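Local coordinates for protein paenibacillus xanthan lyase (Paenibacillus, PDB 6F2P) that cleaves xanthan as a family 8 polysaccharide lyase, probably by beta-elimination at the terminal mannose of its side chains, and binds several calcium ions, at residues Glu268-Lys273 with Arg372-Arg377; Ser286-Gln291 with Gly578-Leu583; Val476-Thr481 with Ser502-Ala507; Phe689-Ser694 with Tyr745-Ser750; Ile762-Pro767 with Leu811-Pro816. All coordinates share one frame; numbering follows the deposited sequence.

Contact 1. Residues Glu268-Lys273 with Arg372-Arg377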
# COMPACT_ATOMS: atom_id res chain seq x y z
N GLU A 268 -18.01 -1.05 -1.38
CA GLU A 268 -18.40 -1.67 -2.64
C GLU A 268 -17.36 -2.69 -3.17
O GLU A 268 -17.74 -3.77 -3.62
CB GLU A 268 -18.73 -0.61 -3.70
CG GLU A 268 -19.44 -1.17 -4.91
CD GLU A 268 -19.62 -0.15 -6.00
OE1 GLU A 268 -18.94 0.89 -5.94
OE2 GLU A 268 -20.45 -0.37 -6.91
N PRO A 269 -16.06 -2.35 -3.12
CA PRO A 269 -15.15 -3.36 -3.67
C PRO A 269 -15.06 -4.62 -2.81
O PRO A 269 -14.61 -5.67 -3.27
CB PRO A 269 -13.78 -2.65 -3.69
CG PRO A 269 -14.08 -1.20 -3.50
CD PRO A 269 -15.35 -1.13 -2.71
N PHE A 270 -15.49 -4.52 -1.55
CA PHE A 270 -15.35 -5.63 -0.63
C PHE A 270 -16.63 -6.41 -0.42
O PHE A 270 -16.67 -7.34 0.39
CB PHE A 270 -14.80 -5.16 0.72
CG PHE A 270 -13.40 -4.64 0.65
CD1 PHE A 270 -12.35 -5.49 0.35
CD2 PHE A 270 -13.14 -3.30 0.86
CE1 PHE A 270 -11.06 -5.02 0.28
CE2 PHE A 270 -11.85 -2.82 0.79
CZ PHE A 270 -10.81 -3.68 0.50
N ILE A 271 -17.68 -6.04 -1.15
CA ILE A 271 -18.89 -6.85 -1.12
C ILE A 271 -19.00 -7.61 -2.42
O ILE A 271 -19.25 -7.02 -3.47
CB ILE A 271 -20.16 -6.02 -0.91
CG1 ILE A 271 -20.15 -5.38 0.47
CG2 ILE A 271 -21.42 -6.90 -1.07
CD1 ILE A 271 -21.28 -4.43 0.69
N TYR A 272 -18.80 -8.92 -2.33
CA TYR A 272 -18.97 -9.74 -3.51
C TYR A 272 -20.27 -10.50 -3.41
O TYR A 272 -20.40 -11.42 -2.61
CB TYR A 272 -17.79 -10.70 -3.71
CG TYR A 272 -17.75 -11.23 -5.11
CD1 TYR A 272 -17.20 -10.48 -6.14
CD2 TYR A 272 -18.31 -12.46 -5.42
CE1 TYR A 272 -17.17 -10.95 -7.43
CE2 TYR A 272 -18.30 -12.94 -6.72
CZ TYR A 272 -17.73 -12.19 -7.72
OH TYR A 272 -17.71 -12.67 -9.01
N LYS A 273 -21.25 -10.08 -4.20
CA LYS A 273 -22.55 -10.74 -4.26
C LYS A 273 -23.13 -11.07 -2.88
O LYS A 273 -23.61 -12.18 -2.64
CB LYS A 273 -22.46 -11.98 -5.14
CG LYS A 273 -22.04 -11.65 -6.57
CD LYS A 273 -21.96 -12.89 -7.43
CE LYS A 273 -21.67 -12.53 -8.87
NZ LYS A 273 -21.74 -13.73 -9.76
N ARG A 372 -3.65 -4.88 1.20
CA ARG A 372 -4.71 -5.69 0.60
C ARG A 372 -4.87 -5.35 -0.87
O ARG A 372 -4.48 -4.27 -1.31
CB ARG A 372 -6.04 -5.49 1.32
CG ARG A 372 -6.05 -5.93 2.77
CD ARG A 372 -5.98 -7.44 2.89
NE ARG A 372 -6.30 -7.91 4.24
CZ ARG A 372 -5.39 -8.16 5.18
NH1 ARG A 372 -4.10 -8.00 4.93
NH2 ARG A 372 -5.79 -8.58 6.38
N ALA A 373 -5.46 -6.27 -1.62
CA ALA A 373 -5.72 -6.03 -3.04
C ALA A 373 -6.99 -6.78 -3.45
O ALA A 373 -7.31 -7.85 -2.91
CB ALA A 373 -4.54 -6.48 -3.88
N VAL A 374 -7.71 -6.21 -4.41
CA VAL A 374 -8.91 -6.85 -4.94
C VAL A 374 -8.93 -6.80 -6.46
O VAL A 374 -8.72 -5.74 -7.07
CB VAL A 374 -10.20 -6.20 -4.39
CG1 VAL A 374 -11.42 -6.82 -5.04
CG2 VAL A 374 -10.27 -6.36 -2.90
N GLN A 375 -9.17 -7.96 -7.07
CA GLN A 375 -9.37 -8.05 -8.50
C GLN A 375 -10.81 -8.49 -8.78
O GLN A 375 -11.23 -9.58 -8.37
CB GLN A 375 -8.38 -9.03 -9.13
CG GLN A 375 -8.65 -9.32 -10.60
CD GLN A 375 -8.46 -8.11 -11.50
OE1 GLN A 375 -9.20 -7.13 -11.42
NE2 GLN A 375 -7.44 -8.18 -12.36
N LEU A 376 -11.56 -7.64 -9.45
CA LEU A 376 -12.92 -7.96 -9.82
C LEU A 376 -13.02 -8.01 -11.35
O LEU A 376 -12.81 -7.01 -12.04
CB LEU A 376 -13.89 -6.93 -9.24
CG LEU A 376 -13.86 -6.71 -7.73
CD1 LEU A 376 -14.74 -5.53 -7.35
CD2 LEU A 376 -14.30 -7.95 -6.97
N ARG A 377 -13.32 -9.20 -11.86
CA ARG A 377 -13.44 -9.46 -13.28
C ARG A 377 -14.82 -10.03 -13.54
O ARG A 377 -15.51 -10.45 -12.61
CB ARG A 377 -12.39 -10.47 -13.72
CG ARG A 377 -10.97 -10.00 -13.51
CD ARG A 377 -10.71 -8.70 -14.22
NE ARG A 377 -11.06 -8.79 -15.63
CZ ARG A 377 -11.07 -7.75 -16.47
NH1 ARG A 377 -10.75 -6.55 -16.02
NH2 ARG A 377 -11.40 -7.92 -17.74
O HOH W 1 -17.45 -10.68 -10.76
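Y272 OH lies 2.7 Å from an ordered water, and that water donates to R377 O, also at 2.7 Å, so the polar link between 268-273 and 372-377 is made through solvent. Lower on the same ring, L376 CD2 comes in at the edge, near the ring plane, 3.9 Å from Y272 CD1. The two side chains lie alongside and point opposite ways. Setting CG anti to the backbone N (chi1 -162°) is what places the tyrosine ring alongside this leucine. V374 works with both branches: its CG2 touches F270 CE1 at 3.5 Å, meeting the phenyl ring obliquely, while its CG1 rests 3.8 Å from P269 O. L376 CD1 approaches the same carbonyl oxygen more loosely. What is being joined here is the turn and short strand 271-272 just past helix 256-267, within the helical domain, and the second strand of the four-stranded antiparallel sheet that opens the super-sandwich, as in other family 8 polysaccharide lyases. The apolar layer continues through F367 of the neighbouring strand, whose ring meets F270 and whose side chain also touches V374. E268, turned elsewhere, forms a salt bridge with R358.

Contact 2. Residues Ser286-Gln291 with Gly578-Leu583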
# COMPACT_ATOMS: atom_id res chain seq x y z
N SER A 286 -13.89 -15.13 13.09
CA SER A 286 -14.12 -16.19 14.08
C SER A 286 -15.47 -16.12 14.77
O SER A 286 -15.68 -16.82 15.75
CB SER A 286 -13.01 -16.19 15.14
OG SER A 286 -13.11 -15.05 15.97
N ARG A 287 -16.38 -15.29 14.29
CA ARG A 287 -17.72 -15.21 14.88
C ARG A 287 -18.74 -15.98 14.05
O ARG A 287 -19.02 -15.61 12.91
CB ARG A 287 -18.15 -13.75 15.07
CG ARG A 287 -17.33 -13.05 16.12
CD ARG A 287 -17.58 -11.56 16.19
NE ARG A 287 -16.68 -10.95 17.17
CZ ARG A 287 -16.42 -9.65 17.26
NH1 ARG A 287 -16.99 -8.79 16.42
NH2 ARG A 287 -15.58 -9.21 18.18
N HIS A 288 -19.28 -17.05 14.62
CA HIS A 288 -20.17 -17.94 13.87
C HIS A 288 -21.43 -17.24 13.39
O HIS A 288 -21.96 -17.56 12.33
CB HIS A 288 -20.53 -19.19 14.67
CG HIS A 288 -21.37 -18.91 15.88
ND1 HIS A 288 -22.74 -19.00 15.86
CD2 HIS A 288 -21.03 -18.56 17.14
CE1 HIS A 288 -23.21 -18.71 17.07
NE2 HIS A 288 -22.19 -18.44 17.86
N GLY A 289 -21.90 -16.28 14.18
CA GLY A 289 -23.12 -15.57 13.84
C GLY A 289 -22.84 -14.40 12.93
O GLY A 289 -23.74 -13.65 12.55
N LEU A 290 -21.57 -14.24 12.56
CA LEU A 290 -21.17 -13.08 11.78
C LEU A 290 -20.25 -13.47 10.64
O LEU A 290 -19.21 -12.85 10.42
CB LEU A 290 -20.51 -12.06 12.69
CG LEU A 290 -20.55 -10.60 12.25
CD1 LEU A 290 -21.96 -10.19 11.85
CD2 LEU A 290 -20.02 -9.75 13.39
N GLN A 291 -20.64 -14.52 9.92
CA GLN A 291 -19.91 -14.94 8.73
C GLN A 291 -20.12 -13.94 7.60
O GLN A 291 -21.00 -13.08 7.68
CB GLN A 291 -20.33 -16.36 8.35
CG GLN A 291 -19.98 -17.36 9.44
CD GLN A 291 -20.47 -18.77 9.14
OE1 GLN A 291 -19.91 -19.47 8.30
NE2 GLN A 291 -21.51 -19.19 9.85
N GLY A 578 -15.29 -29.82 13.18
CA GLY A 578 -14.77 -28.89 14.15
C GLY A 578 -15.92 -28.01 14.60
O GLY A 578 -17.03 -28.10 14.05
N SER A 579 -15.66 -27.17 15.58
CA SER A 579 -16.65 -26.22 16.04
C SER A 579 -16.03 -24.83 16.14
O SER A 579 -14.80 -24.68 16.18
CB SER A 579 -17.23 -26.64 17.40
OG SER A 579 -16.30 -26.43 18.44
N TRP A 580 -16.88 -23.82 16.20
CA TRP A 580 -16.43 -22.43 16.29
C TRP A 580 -15.64 -22.13 17.55
O TRP A 580 -14.91 -21.14 17.60
CB TRP A 580 -17.63 -21.50 16.18
CG TRP A 580 -18.14 -21.47 14.80
CD1 TRP A 580 -19.10 -22.27 14.26
CD2 TRP A 580 -17.69 -20.62 13.74
NE1 TRP A 580 -19.29 -21.96 12.94
CE2 TRP A 580 -18.43 -20.95 12.60
CE3 TRP A 580 -16.74 -19.60 13.66
CZ2 TRP A 580 -18.25 -20.29 11.39
CZ3 TRP A 580 -16.56 -18.95 12.47
CH2 TRP A 580 -17.31 -19.30 11.34
N SER A 581 -15.78 -22.99 18.56
CA SER A 581 -15.12 -22.80 19.85
C SER A 581 -13.61 -22.76 19.70
O SER A 581 -12.93 -22.04 20.44
CB SER A 581 -15.51 -23.92 20.81
OG SER A 581 -16.79 -23.66 21.35
N SER A 582 -13.11 -23.52 18.73
CA SER A 582 -11.69 -23.53 18.41
C SER A 582 -11.23 -22.16 17.91
O SER A 582 -10.10 -21.74 18.18
CB SER A 582 -11.40 -24.58 17.34
OG SER A 582 -11.80 -25.86 17.78
N LEU A 583 -12.10 -21.46 17.20
CA LEU A 583 -11.73 -20.15 16.67
C LEU A 583 -12.04 -19.05 17.66
O LEU A 583 -11.30 -18.05 17.75
CB LEU A 583 -12.45 -19.86 15.35
CG LEU A 583 -12.03 -20.67 14.12
CD1 LEU A 583 -12.72 -22.04 14.10
CD2 LEU A 583 -12.33 -19.88 12.86
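Two loops run close at two points, with the CA atoms of S286 and L583 5.3 Å apart and those of H288 and W580 at 6.3 Å, and the second loop is wound into a helix-like turn by the bond from L583 N to W580 O. The indole of W580 carries most of the contact. With CG anti to its carbonyl carbon (chi1 -72°), the ring reaches in under the 286-291 chain. H288 CB lies over one face, above the five-membered ring, while the imidazole is tilted to the indole and meets the ring of W589 edge-to-face. At the six-membered end, Q291 CD approaches W580 CZ2 at 3.5 Å, the amide and ring planes 61° apart. That amide is held at both ends, which fixes its rotation: NE2 donates to H288 O at 3.0 Å, in the carbonyl plane and on a lone pair, and OE1 accepts from H425 N. The contact ties the loop leading into helix 292-307 of the helical domain, Q291 standing at its N-cap position, to a loop between two long strands of the super-sandwich. H425 also takes part on the sandwich side, its ND1 bonded to W580 NE1. Trimming W580 to an alanine would probably open a gap beneath H288 and Q291 and leave H425 ND1 without its indole mate. Further along, S286 CB packs on L583 CB at 3.7 Å, while S286 OG turns to R283 O and N401 N.

Contact 3. Residues Val476-Thr481 with Ser502-Ala507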
# COMPACT_ATOMS: atom_id res chain seq x y z
N VAL A 476 6.59 -14.70 11.37
CA VAL A 476 7.15 -14.21 12.63
C VAL A 476 7.44 -15.39 13.56
O VAL A 476 6.67 -16.34 13.63
CB VAL A 476 6.29 -13.11 13.32
CG1 VAL A 476 5.55 -12.28 12.29
CG2 VAL A 476 5.33 -13.71 14.29
N GLY A 477 8.59 -15.34 14.22
CA GLY A 477 9.02 -16.45 15.06
C GLY A 477 9.59 -17.62 14.28
O GLY A 477 9.97 -18.64 14.86
N LYS A 478 9.67 -17.48 12.96
CA LYS A 478 10.24 -18.53 12.12
C LYS A 478 11.35 -17.98 11.24
O LYS A 478 11.50 -16.76 11.11
CB LYS A 478 9.15 -19.17 11.27
CG LYS A 478 7.93 -19.66 12.06
CD LYS A 478 8.28 -20.72 13.08
CE LYS A 478 7.02 -21.41 13.60
NZ LYS A 478 7.31 -22.33 14.76
N SER A 479 12.14 -18.86 10.65
CA SER A 479 13.16 -18.41 9.71
C SER A 479 12.52 -18.29 8.34
O SER A 479 13.01 -17.54 7.48
CB SER A 479 14.33 -19.38 9.66
OG SER A 479 13.94 -20.63 9.12
N LEU A 480 11.43 -19.03 8.14
CA LEU A 480 10.75 -19.13 6.86
C LEU A 480 10.61 -17.78 6.20
O LEU A 480 10.20 -16.80 6.82
CB LEU A 480 9.36 -19.77 6.99
CG LEU A 480 8.59 -19.84 5.67
CD1 LEU A 480 9.37 -20.61 4.60
CD2 LEU A 480 7.19 -20.44 5.83
N THR A 481 10.99 -17.72 4.93
CA THR A 481 10.86 -16.50 4.16
C THR A 481 10.59 -16.86 2.70
O THR A 481 10.96 -17.95 2.24
CB THR A 481 12.13 -15.64 4.29
OG1 THR A 481 11.86 -14.30 3.86
CG2 THR A 481 13.27 -16.24 3.49
N SER A 502 14.14 -21.76 4.45
CA SER A 502 13.85 -22.01 5.85
C SER A 502 14.93 -22.86 6.50
O SER A 502 15.55 -23.69 5.84
CB SER A 502 12.48 -22.70 5.99
OG SER A 502 12.32 -23.23 7.29
N THR A 503 15.15 -22.65 7.79
CA THR A 503 16.02 -23.52 8.57
C THR A 503 15.27 -24.04 9.79
O THR A 503 15.89 -24.34 10.81
CB THR A 503 17.28 -22.79 9.03
OG1 THR A 503 16.93 -21.52 9.59
CG2 THR A 503 18.24 -22.58 7.87
N ASP A 504 13.95 -24.18 9.66
CA ASP A 504 13.10 -24.51 10.81
C ASP A 504 12.92 -26.02 10.98
O ASP A 504 12.24 -26.46 11.91
CB ASP A 504 11.71 -23.86 10.67
CG ASP A 504 11.78 -22.35 10.52
OD1 ASP A 504 12.11 -21.67 11.51
OD2 ASP A 504 11.50 -21.83 9.42
N GLY A 505 13.51 -26.80 10.09
CA GLY A 505 13.42 -28.25 10.19
C GLY A 505 12.03 -28.83 9.98
O GLY A 505 11.74 -29.94 10.44
N ILE A 506 11.17 -28.09 9.29
CA ILE A 506 9.82 -28.58 9.03
C ILE A 506 9.48 -28.44 7.56
O ILE A 506 9.80 -27.42 6.93
CB ILE A 506 8.79 -27.81 9.87
CG1 ILE A 506 9.06 -28.00 11.35
CG2 ILE A 506 7.37 -28.23 9.52
CD1 ILE A 506 8.35 -27.00 12.20
N ALA A 507 8.85 -29.47 7.01
CA ALA A 507 8.39 -29.46 5.62
C ALA A 507 7.62 -28.17 5.31
O ALA A 507 6.69 -27.79 6.03
CB ALA A 507 7.53 -30.67 5.34
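D504 receives S479 with both carboxylate oxygens: S479 N donates to D504 OD1 at 2.9 Å, on the syn lone pair and nearly straight at 168°, and S479 OG donates to D504 OD2 at 2.7 Å. These are two connecting loops of the super-sandwich, and the second contains an ST turn in which S502 OG accepts from D504 N at 3.0 Å. The same S502 hydroxyl donates to D504 OD2 at 2.7 Å. Both hydroxyls come from one face of the carboxylate, S479 OG standing 59° out of its plane; L480 N adds a weak bond to OD2. S479 OG is itself gripped from the other loop, accepting an almost linear bond from T503 N at 2.7 Å and a longer one from T503 OG1. Its chi1 of 66°, between backbone N and carbonyl carbon, turns the hydroxyl to face all these partners. Put an alanine in place of D504, and S479 N and the hydroxyls of S479 and S502 would probably lose their shared acceptor, setting the two loops freer to part. K478 NZ, 5.8 Å from D504 OD1, may help stabilise the negative charge without touching it. L441 of strand 439-441 packs beneath, against K478, L480, S502 and D504. On that apolar side, L480 CD1 lies 4.0 Å from S502 CB.

Contact 4. Residues Phe689-Ser694 with Tyr745-Ser750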
# COMPACT_ATOMS: atom_id res chain seq x y z
N PHE A 689 2.69 3.35 -25.28
CA PHE A 689 3.28 2.47 -24.29
C PHE A 689 3.12 3.13 -22.93
O PHE A 689 3.60 4.24 -22.71
CB PHE A 689 4.76 2.27 -24.60
CG PHE A 689 5.35 1.09 -23.93
CD1 PHE A 689 5.68 1.14 -22.59
CD2 PHE A 689 5.60 -0.07 -24.64
CE1 PHE A 689 6.23 0.03 -21.96
CE2 PHE A 689 6.15 -1.17 -24.03
CZ PHE A 689 6.47 -1.12 -22.69
N GLU A 690 2.44 2.44 -22.02
CA GLU A 690 2.19 3.00 -20.70
C GLU A 690 2.88 2.19 -19.61
O GLU A 690 2.93 0.96 -19.66
CB GLU A 690 0.70 3.10 -20.44
CG GLU A 690 0.36 3.59 -19.06
CD GLU A 690 -1.13 3.59 -18.79
OE1 GLU A 690 -1.90 3.07 -19.63
OE2 GLU A 690 -1.52 4.11 -17.73
N ILE A 691 3.43 2.90 -18.63
CA ILE A 691 4.10 2.25 -17.51
C ILE A 691 3.56 2.73 -16.16
O ILE A 691 3.38 3.93 -15.94
CB ILE A 691 5.61 2.49 -17.55
CG1 ILE A 691 6.19 1.96 -18.86
CG2 ILE A 691 6.29 1.82 -16.36
CD1 ILE A 691 6.85 3.03 -19.70
N SER A 692 3.28 1.79 -15.27
CA SER A 692 2.84 2.12 -13.92
C SER A 692 3.89 1.68 -12.91
O SER A 692 4.35 0.53 -12.96
CB SER A 692 1.51 1.46 -13.62
OG SER A 692 1.00 1.88 -12.36
N VAL A 693 4.28 2.58 -12.01
CA VAL A 693 5.32 2.28 -11.03
C VAL A 693 4.88 2.61 -9.61
O VAL A 693 4.20 3.61 -9.38
CB VAL A 693 6.59 3.10 -11.31
CG1 VAL A 693 7.74 2.61 -10.44
CG2 VAL A 693 6.95 3.00 -12.77
N SER A 694 5.26 1.77 -8.65
CA SER A 694 5.03 2.09 -7.24
C SER A 694 6.18 1.59 -6.40
O SER A 694 6.89 0.68 -6.81
CB SER A 694 3.73 1.47 -6.75
OG SER A 694 3.90 0.08 -6.54
N TYR A 745 2.36 5.64 -9.80
CA TYR A 745 2.69 6.72 -10.72
C TYR A 745 2.73 6.22 -12.16
O TYR A 745 3.42 5.24 -12.46
CB TYR A 745 4.05 7.27 -10.37
CG TYR A 745 4.19 7.67 -8.92
CD1 TYR A 745 4.67 6.77 -7.97
CD2 TYR A 745 3.85 8.94 -8.50
CE1 TYR A 745 4.80 7.13 -6.65
CE2 TYR A 745 3.98 9.32 -7.19
CZ TYR A 745 4.45 8.41 -6.26
OH TYR A 745 4.57 8.80 -4.94
N LYS A 746 2.01 6.89 -13.06
CA LYS A 746 1.89 6.43 -14.45
C LYS A 746 2.45 7.42 -15.48
O LYS A 746 2.40 8.63 -15.29
CB LYS A 746 0.43 6.10 -14.79
CG LYS A 746 -0.09 4.82 -14.14
CD LYS A 746 -1.60 4.70 -14.32
CE LYS A 746 -2.15 3.40 -13.73
NZ LYS A 746 -1.76 3.21 -12.31
N VAL A 747 2.98 6.87 -16.57
CA VAL A 747 3.44 7.66 -17.70
C VAL A 747 3.08 6.92 -18.98
O VAL A 747 3.20 5.70 -19.06
CB VAL A 747 4.96 7.94 -17.62
CG1 VAL A 747 5.77 6.65 -17.66
CG2 VAL A 747 5.40 8.87 -18.76
N LYS A 748 2.60 7.65 -19.98
CA LYS A 748 2.23 7.04 -21.26
C LYS A 748 2.97 7.72 -22.41
O LYS A 748 2.82 8.92 -22.66
CB LYS A 748 0.71 7.08 -21.48
CG LYS A 748 0.27 6.50 -22.82
CD LYS A 748 -1.16 5.96 -22.77
CE LYS A 748 -2.16 7.03 -22.38
NZ LYS A 748 -3.58 6.59 -22.52
N PHE A 749 3.78 6.92 -23.10
CA PHE A 749 4.60 7.42 -24.19
C PHE A 749 3.92 7.18 -25.54
O PHE A 749 3.15 6.24 -25.70
CB PHE A 749 5.94 6.70 -24.17
CG PHE A 749 6.85 7.15 -23.07
CD1 PHE A 749 7.65 8.27 -23.22
CD2 PHE A 749 6.92 6.44 -21.88
CE1 PHE A 749 8.51 8.69 -22.21
CE2 PHE A 749 7.77 6.85 -20.85
CZ PHE A 749 8.56 7.97 -21.02
N SER A 750 4.21 8.04 -26.51
CA SER A 750 3.74 7.82 -27.87
C SER A 750 4.75 6.97 -28.64
O SER A 750 5.96 7.10 -28.44
CB SER A 750 3.51 9.15 -28.58
OG SER A 750 4.70 9.91 -28.65
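F749 presents the edge of its ring to the partner strand, with I691 CD1 near the ring plane at 4.0 Å from F749 CD2 and F689 O near the same plane. Y745 does likewise at the other end, its CD1 edge 3.5 Å from V693 O. The F689 ring in turn has I691 CG1 of its own strand at its edge, in plane. Between the strands, which run antiparallel at 165°, three hydrogen-bonded pairs, F689 with F749, I691 with V747 and V693 with Y745, give six backbone bonds; F749 N to F689 O, 2.7 Å, is the shortest. The non-hydrogen-bonded pairs E690-K748 and S692-K746 fall in between, with CA-H...O contacts such as E690 CA to V747 O at 3.3 Å. This pair lies inside the seven-stranded sheet of the C-terminal beta-sandwich. Its face of F689, I691, V693, Y745, V747 and F749 is turned largely to the opposing sheet, where M731, F733 and V735 pack on it. The other face is polar: E690 OE2 lies over the K746 chain, 3.5 Å from CD, and the last bend of that lysine (chi4 53°) brings NZ to 3.1 Å from S692 OG. K746 NZ makes a salt bridge to D461, and S692 OG bonds T460 OG1 and D461 O, both on strand 457-462 of the super-sandwich. One strand pair thus has an oily side for its own sandwich and a hydrogen-bonding, charged side that fastens it to the preceding domain. E690, its charged atoms not touching those of K746, may add a little to the stabilisation of the lysine charge.

Contact 5. Residues Ile762-Pro767 with Leu811-Pro816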
# COMPACT_ATOMS: atom_id res chain seq x y z
N ILE A 762 19.95 16.24 -17.80
CA ILE A 762 19.63 16.89 -16.53
C ILE A 762 20.90 17.07 -15.73
O ILE A 762 21.43 16.11 -15.17
CB ILE A 762 18.62 16.04 -15.72
CG1 ILE A 762 17.32 15.86 -16.50
CG2 ILE A 762 18.34 16.68 -14.37
CD1 ILE A 762 16.28 15.07 -15.74
N PRO A 763 21.42 18.30 -15.67
CA PRO A 763 22.71 18.53 -15.00
C PRO A 763 22.59 18.35 -13.49
O PRO A 763 21.46 18.27 -12.98
CB PRO A 763 23.03 19.99 -15.35
CG PRO A 763 21.69 20.61 -15.59
CD PRO A 763 20.82 19.55 -16.18
N ILE A 764 23.72 18.26 -12.80
CA ILE A 764 23.71 18.11 -11.35
C ILE A 764 23.06 19.33 -10.71
O ILE A 764 23.57 20.44 -10.82
CB ILE A 764 25.13 17.96 -10.79
CG1 ILE A 764 25.80 16.72 -11.39
CG2 ILE A 764 25.10 17.89 -9.29
CD1 ILE A 764 25.06 15.41 -11.12
N PRO A 765 21.92 19.14 -10.04
CA PRO A 765 21.14 20.25 -9.48
C PRO A 765 21.84 20.98 -8.33
O PRO A 765 21.29 21.05 -7.23
CB PRO A 765 19.87 19.56 -8.96
CG PRO A 765 20.29 18.17 -8.68
CD PRO A 765 21.29 17.83 -9.76
N ASN A 766 23.02 21.53 -8.59
CA ASN A 766 23.75 22.29 -7.58
C ASN A 766 23.15 23.67 -7.36
O ASN A 766 22.77 24.34 -8.32
CB ASN A 766 25.23 22.42 -7.97
CG ASN A 766 26.02 21.14 -7.69
OD1 ASN A 766 25.81 20.48 -6.67
ND2 ASN A 766 26.93 20.81 -8.59
N PRO A 767 23.05 24.11 -6.09
CA PRO A 767 23.39 23.30 -4.92
C PRO A 767 22.20 22.46 -4.45
O PRO A 767 21.05 22.79 -4.75
CB PRO A 767 23.73 24.35 -3.87
CG PRO A 767 22.84 25.49 -4.21
CD PRO A 767 22.68 25.49 -5.72
N LEU A 811 19.96 12.30 -2.01
CA LEU A 811 20.24 13.24 -3.09
C LEU A 811 20.10 12.54 -4.43
O LEU A 811 20.55 11.41 -4.60
CB LEU A 811 21.66 13.80 -2.95
CG LEU A 811 21.99 14.84 -1.87
CD1 LEU A 811 21.73 14.32 -0.45
CD2 LEU A 811 23.44 15.31 -2.03
N ASP A 812 19.47 13.22 -5.38
CA ASP A 812 19.37 12.70 -6.74
C ASP A 812 20.60 13.10 -7.56
O ASP A 812 20.72 14.25 -7.99
CB ASP A 812 18.09 13.22 -7.41
CG ASP A 812 17.80 12.52 -8.72
OD1 ASP A 812 18.65 11.72 -9.18
OD2 ASP A 812 16.73 12.79 -9.31
N VAL A 813 21.52 12.16 -7.76
CA VAL A 813 22.70 12.40 -8.59
C VAL A 813 22.36 12.06 -10.04
O VAL A 813 22.38 10.89 -10.44
CB VAL A 813 23.90 11.57 -8.11
CG1 VAL A 813 25.13 11.84 -8.99
CG2 VAL A 813 24.20 11.88 -6.64
N THR A 814 22.06 13.09 -10.82
CA THR A 814 21.44 12.93 -12.13
C THR A 814 22.41 12.59 -13.26
O THR A 814 21.97 12.24 -14.36
CB THR A 814 20.68 14.20 -12.53
OG1 THR A 814 21.61 15.28 -12.69
CG2 THR A 814 19.67 14.56 -11.44
N GLN A 815 23.70 12.71 -13.00
CA GLN A 815 24.73 12.39 -13.99
C GLN A 815 25.81 11.55 -13.35
O GLN A 815 26.46 11.98 -12.40
CB GLN A 815 25.36 13.67 -14.57
CG GLN A 815 24.39 14.56 -15.32
CD GLN A 815 23.79 13.87 -16.53
OE1 GLN A 815 24.42 13.00 -17.13
NE2 GLN A 815 22.58 14.27 -16.90
N PRO A 816 26.02 10.33 -13.88
CA PRO A 816 27.09 9.48 -13.35
C PRO A 816 28.44 10.16 -13.50
O PRO A 816 28.66 10.86 -14.48
CB PRO A 816 27.02 8.24 -14.24
CG PRO A 816 26.35 8.70 -15.49
CD PRO A 816 25.37 9.74 -15.06
O HOH W 2 19.52 13.71 -18.01
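I762 O takes hydrogen bonds from two side chains of 811-816: T814 OG1 at 2.6 Å and Q815 NE2 at 2.8 Å. They arrive from opposite faces of the carbonyl plane, both well out of it, so the oxygen is clamped from either side. The glutamine bond is nearly straight, 168°, and lies in its amide plane; a bend at chi2 (-63°) folds the amide back over the carbonyl. A water accepts from I762 N at 2.6 Å and, weakly, from the same Q815 NE2. The apolar contacts are looser. I762 CG2 meets T814 CG2 at 3.9 Å, the two side chains crossing at about a right angle. I764 CD1 rests 3.9 Å from Q815 CB and a little farther from V813 CG1, while P765 CD comes to 4.0 Å from T814 CG2. Charge enters from the preceding domain: K734, which touches I762 and T814, forms a salt bridge with D812, whose carboxylate also bonds Y705 OH. An inverse gamma turn is built around P765 in a proline-rich linker, which runs from the C-terminal sandwich of the lyase core into the next beta-sandwich and is bound here where strand 806-813 of that sandwich ends.

How the contacts relate
From the N terminus, contact 1 closes the first loop, from a turn after helix 256-267 of the helical domain to the opening sheet of the super-sandwich. Contact 2 starts before contact 1 closes and shuts nearly 300 residues later, so the two cross and join the same domains at two places, their centres about 24 Å apart. Contact 3 nests inside the loop of contact 2 and stays within the super-sandwich, pairing connecting loops. Contacts 4 and 5 follow in series: contact 4 closes a loop within the C-terminal sandwich, and contact 5, about 23 Å on between centres, pins the linker to the next sandwich. Contacts 2 and 5 lie on opposite sides of the chain's centre.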